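Local coordinates for NO-binding heme-dependent sensor protein (Shewanella oneidensis, PDB 4U9B) that binds heme and, through its iron, nitric oxide, acting as an H-NOX gas sensor that also binds a zinc ion, at residues 61-66 with 138-143. Sequence-based numbering, arbitrary orientation.
With ZN (zinc ion), chain D; HEM (protoporphyrin IX containing Fe), chain B.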
loop_
_atom_site.group_PDB
_atom_site.type_symbol
_atom_site.label_atom_id
_atom_site.label_comp_id
_atom_site.label_asym_id
_atom_site.label_seq_id
_atom_site.Cartn_x
_atom_site.Cartn_y
_atom_site.Cartn_z
ATOM N N PRO A 61 -12.461 -8.580 -8.654
ATOM C CA PRO A 61 -12.566 -7.144 -8.394
ATOM C C PRO A 61 -11.174 -6.548 -8.328
ATOM O O PRO A 61 -10.272 -7.205 -7.806
ATOM C CB PRO A 61 -13.270 -7.071 -7.033
ATOM C CG PRO A 61 -13.897 -8.411 -6.839
ATOM C CD PRO A 61 -13.016 -9.382 -7.552
ATOM N N ILE A 62 -10.997 -5.349 -8.866
ATOM C CA ILE A 62 -9.694 -4.706 -8.851
ATOM C C ILE A 62 -9.236 -4.471 -7.413
ATOM O O ILE A 62 -8.049 -4.585 -7.100
ATOM C CB ILE A 62 -9.714 -3.359 -9.628
ATOM C CG1 ILE A 62 -8.313 -2.763 -9.711
ATOM C CG2 ILE A 62 -10.663 -2.359 -8.998
ATOM C CD1 ILE A 62 -7.412 -3.591 -10.505
ATOM N N GLN A 63 -10.184 -4.164 -6.537
ATOM C CA GLN A 63 -9.856 -3.799 -5.164
ATOM C C GLN A 63 -9.287 -4.974 -4.369
ATOM O O GLN A 63 -8.510 -4.774 -3.432
ATOM C CB GLN A 63 -11.093 -3.231 -4.459
ATOM C CG GLN A 63 -11.607 -1.932 -5.071
ATOM C CD GLN A 63 -10.547 -0.842 -5.123
ATOM O OE1 GLN A 63 -9.611 -0.834 -4.327
ATOM N NE2 GLN A 63 -10.683 0.074 -6.074
ATOM N N ASP A 64 -9.669 -6.193 -4.736
ATOM C CA ASP A 64 -9.133 -7.381 -4.080
ATOM C C ASP A 64 -7.679 -7.610 -4.493
ATOM O O ASP A 64 -6.855 -8.044 -3.687
ATOM C CB ASP A 64 -9.977 -8.613 -4.411
ATOM C CG ASP A 64 -11.273 -8.673 -3.612
ATOM O OD1 ASP A 64 -11.337 -8.095 -2.506
ATOM O OD2 ASP A 64 -12.231 -9.312 -4.091
ATOM N N VAL A 65 -7.368 -7.317 -5.751
ATOM C CA VAL A 65 -5.992 -7.398 -6.228
ATOM C C VAL A 65 -5.148 -6.331 -5.536
ATOM O O VAL A 65 -4.016 -6.588 -5.127
ATOM C CB VAL A 65 -5.915 -7.225 -7.758
ATOM C CG1 VAL A 65 -4.461 -7.150 -8.231
ATOM C CG2 VAL A 65 -6.641 -8.369 -8.450
ATOM N N VAL A 66 -5.717 -5.137 -5.402
ATOM C CA VAL A 66 -5.028 -4.019 -4.765
ATOM C C VAL A 66 -4.735 -4.327 -3.301
ATOM O O VAL A 66 -3.674 -3.981 -2.784
ATOM C CB VAL A 66 -5.864 -2.724 -4.885
ATOM C CG1 VAL A 66 -5.340 -1.627 -3.961
ATOM C CG2 VAL A 66 -5.868 -2.240 -6.333
ATOM N N LEU A 138 -6.676 4.576 -2.774
ATOM C CA LEU A 138 -6.035 3.278 -2.556
ATOM C C LEU A 138 -6.249 2.754 -1.136
ATOM O O LEU A 138 -5.344 2.182 -0.528
ATOM C CB LEU A 138 -4.537 3.383 -2.854
ATOM C CG LEU A 138 -4.158 3.399 -4.336
ATOM C CD1 LEU A 138 -2.725 3.878 -4.512
ATOM C CD2 LEU A 138 -4.329 2.015 -4.938
ATOM N N CYS A 139 -7.453 2.934 -0.615
ATOM C CA CYS A 139 -7.758 2.499 0.745
ATOM C C CYS A 139 -7.608 0.988 0.901
ATOM O O CYS A 139 -7.288 0.502 1.986
ATOM C CB CYS A 139 -9.170 2.925 1.139
ATOM S SG CYS A 139 -10.460 2.286 0.056
ATOM N N PHE A 140 -7.827 0.241 -0.177
ATOM C CA PHE A 140 -7.700 -1.211 -0.101
ATOM C C PHE A 140 -6.229 -1.605 -0.045
ATOM O O PHE A 140 -5.878 -2.642 0.522
ATOM C CB PHE A 140 -8.403 -1.888 -1.280
ATOM C CG PHE A 140 -9.857 -2.175 -1.027
ATOM C CD1 PHE A 140 -10.797 -1.162 -1.080
ATOM C CD2 PHE A 140 -10.280 -3.460 -0.729
ATOM C CE1 PHE A 140 -12.134 -1.424 -0.846
ATOM C CE2 PHE A 140 -11.617 -3.728 -0.493
ATOM C CZ PHE A 140 -12.543 -2.706 -0.549
ATOM N N CYS A 141 -5.367 -0.769 -0.615
ATOM C CA CYS A 141 -3.930 -0.975 -0.492
ATOM C C CYS A 141 -3.513 -0.686 0.950
ATOM O O CYS A 141 -2.665 -1.380 1.513
ATOM C CB CYS A 141 -3.166 -0.082 -1.477
ATOM S SG CYS A 141 -1.372 -0.352 -1.521
ATOM N N ALA A 142 -4.127 0.333 1.545
ATOM C CA ALA A 142 -3.881 0.663 2.948
ATOM C C ALA A 142 -4.296 -0.495 3.844
ATOM O O ALA A 142 -3.583 -0.859 4.783
ATOM C CB ALA A 142 -4.632 1.931 3.342
ATOM N N GLU A 143 -5.461 -1.067 3.554
ATOM C CA GLU A 143 -5.970 -2.187 4.333
ATOM C C GLU A 143 -4.993 -3.353 4.224
ATOM O O GLU A 143 -4.641 -3.978 5.224
ATOM C CB GLU A 143 -7.375 -2.595 3.852
ATOM C CG GLU A 143 -8.059 -3.612 4.749
ATOM C CD GLU A 143 -9.512 -3.869 4.384
ATOM O OE1 GLU A 143 -10.240 -2.912 4.046
ATOM O OE2 GLU A 143 -9.929 -5.040 4.447
HETATM ZN ZN ZN D . -12.230 2.865 1.447
HETATM C CHA HEM B . 2.433 4.995 -0.413
HETATM C CHB HEM B . -0.235 3.522 3.347
HETATM C CHC HEM B . 3.720 1.870 5.565
HETATM C CHD HEM B . 6.405 4.387 2.407
HETATM C C1A HEM B . 1.368 4.565 0.340
HETATM C C2A HEM B . 0.026 4.306 -0.140
HETATM C C3A HEM B . -0.702 3.897 0.904
HETATM C C4A HEM B . 0.146 3.884 2.075
HETATM C CMA HEM B . -2.188 3.499 0.898
HETATM C CAA HEM B . -0.475 4.471 -1.594
HETATM C CBA HEM B . -0.543 5.949 -1.986
HETATM C CGA HEM B . -1.857 6.604 -1.619
HETATM O O1A HEM B . -2.022 7.817 -1.927
HETATM O O2A HEM B . -2.748 5.940 -1.025
HETATM C C1B HEM B . 0.583 2.895 4.254
HETATM C C2B HEM B . 0.148 2.148 5.413
HETATM C C3B HEM B . 1.248 1.695 6.044
HETATM C C4B HEM B . 2.401 2.131 5.275
HETATM C CMB HEM B . -1.345 1.992 5.783
HETATM C CAB HEM B . 1.388 0.833 7.320
HETATM C CBB HEM B . 0.404 0.076 7.817
HETATM C C1C HEM B . 4.805 2.412 4.907
HETATM C C2C HEM B . 6.192 2.196 5.249
HETATM C C3C HEM B . 6.958 2.891 4.399
HETATM C C4C HEM B . 6.068 3.571 3.466
HETATM C CMC HEM B . 6.677 1.313 6.417
HETATM C CAC HEM B . 8.508 2.895 4.454
HETATM C CBC HEM B . 9.266 3.768 3.782
HETATM C C1D HEM B . 5.608 4.686 1.324
HETATM C C2D HEM B . 6.107 5.175 0.060
HETATM C C3D HEM B . 4.871 5.364 -0.817
HETATM C C4D HEM B . 3.747 4.977 -0.000
HETATM C CMD HEM B . 7.574 5.437 -0.331
HETATM C CAD HEM B . 4.826 5.860 -2.272
HETATM C CBD HEM B . 4.685 7.379 -2.308
HETATM C CGD HEM B . 4.634 7.825 -3.745
HETATM O O1D HEM B . 4.315 6.974 -4.610
HETATM O O2D HEM B . 4.908 9.023 -4.029
HETATM N NA HEM B . 1.408 4.289 1.697
HETATM N NB HEM B . 1.957 2.863 4.196
HETATM N NC HEM B . 4.766 3.257 3.813
HETATM N ND HEM B . 4.219 4.584 1.251
HETATM FE FE HEM B . 3.077 3.933 2.828
HETATM O O HOH W 1 -8.522 1.004 -3.043
#
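Val66 meets Leu138, Phe140 and Cys141 through a single methyl, a worked example of how one methyl can touch three residues at a neighbouring helix start. The 167° chi1 of Val66 sets CG1 opposite the backbone N and places it 3.6 Å from Cys141 CB and 3.9 Å from Leu138 CD2. This buried side is tight: the CA atoms of Val66 and Cys141 are 5.4 Å apart, and the segment axes of helices 62-66 and 139-143 approach to 8.4 Å at 38°. The other side, built by Gln63 and Phe140, faces solvent more, though the two still touch closely. There Gln63 CB sits over the Phe140 ring face in a CH-pi contact, 3.8 Å from the centroid, while the bent chain turns the amide 51° from the ring plane. A water accepts from Phe140 N at 3.0 Å and makes a very short, hence doubtful, contact with Gln63 OE1. With an alanine here instead of Phe140, the glutamine side chain would probably lose its aromatic platform and be freer to turn. Leu138 CD1 packs on heme CAA at 3.7 Å, and Cys139 SG binds zinc with His161, Cys164 and Cys172, so the helix start joins the heme pocket to the zinc site of this H-NOX fold.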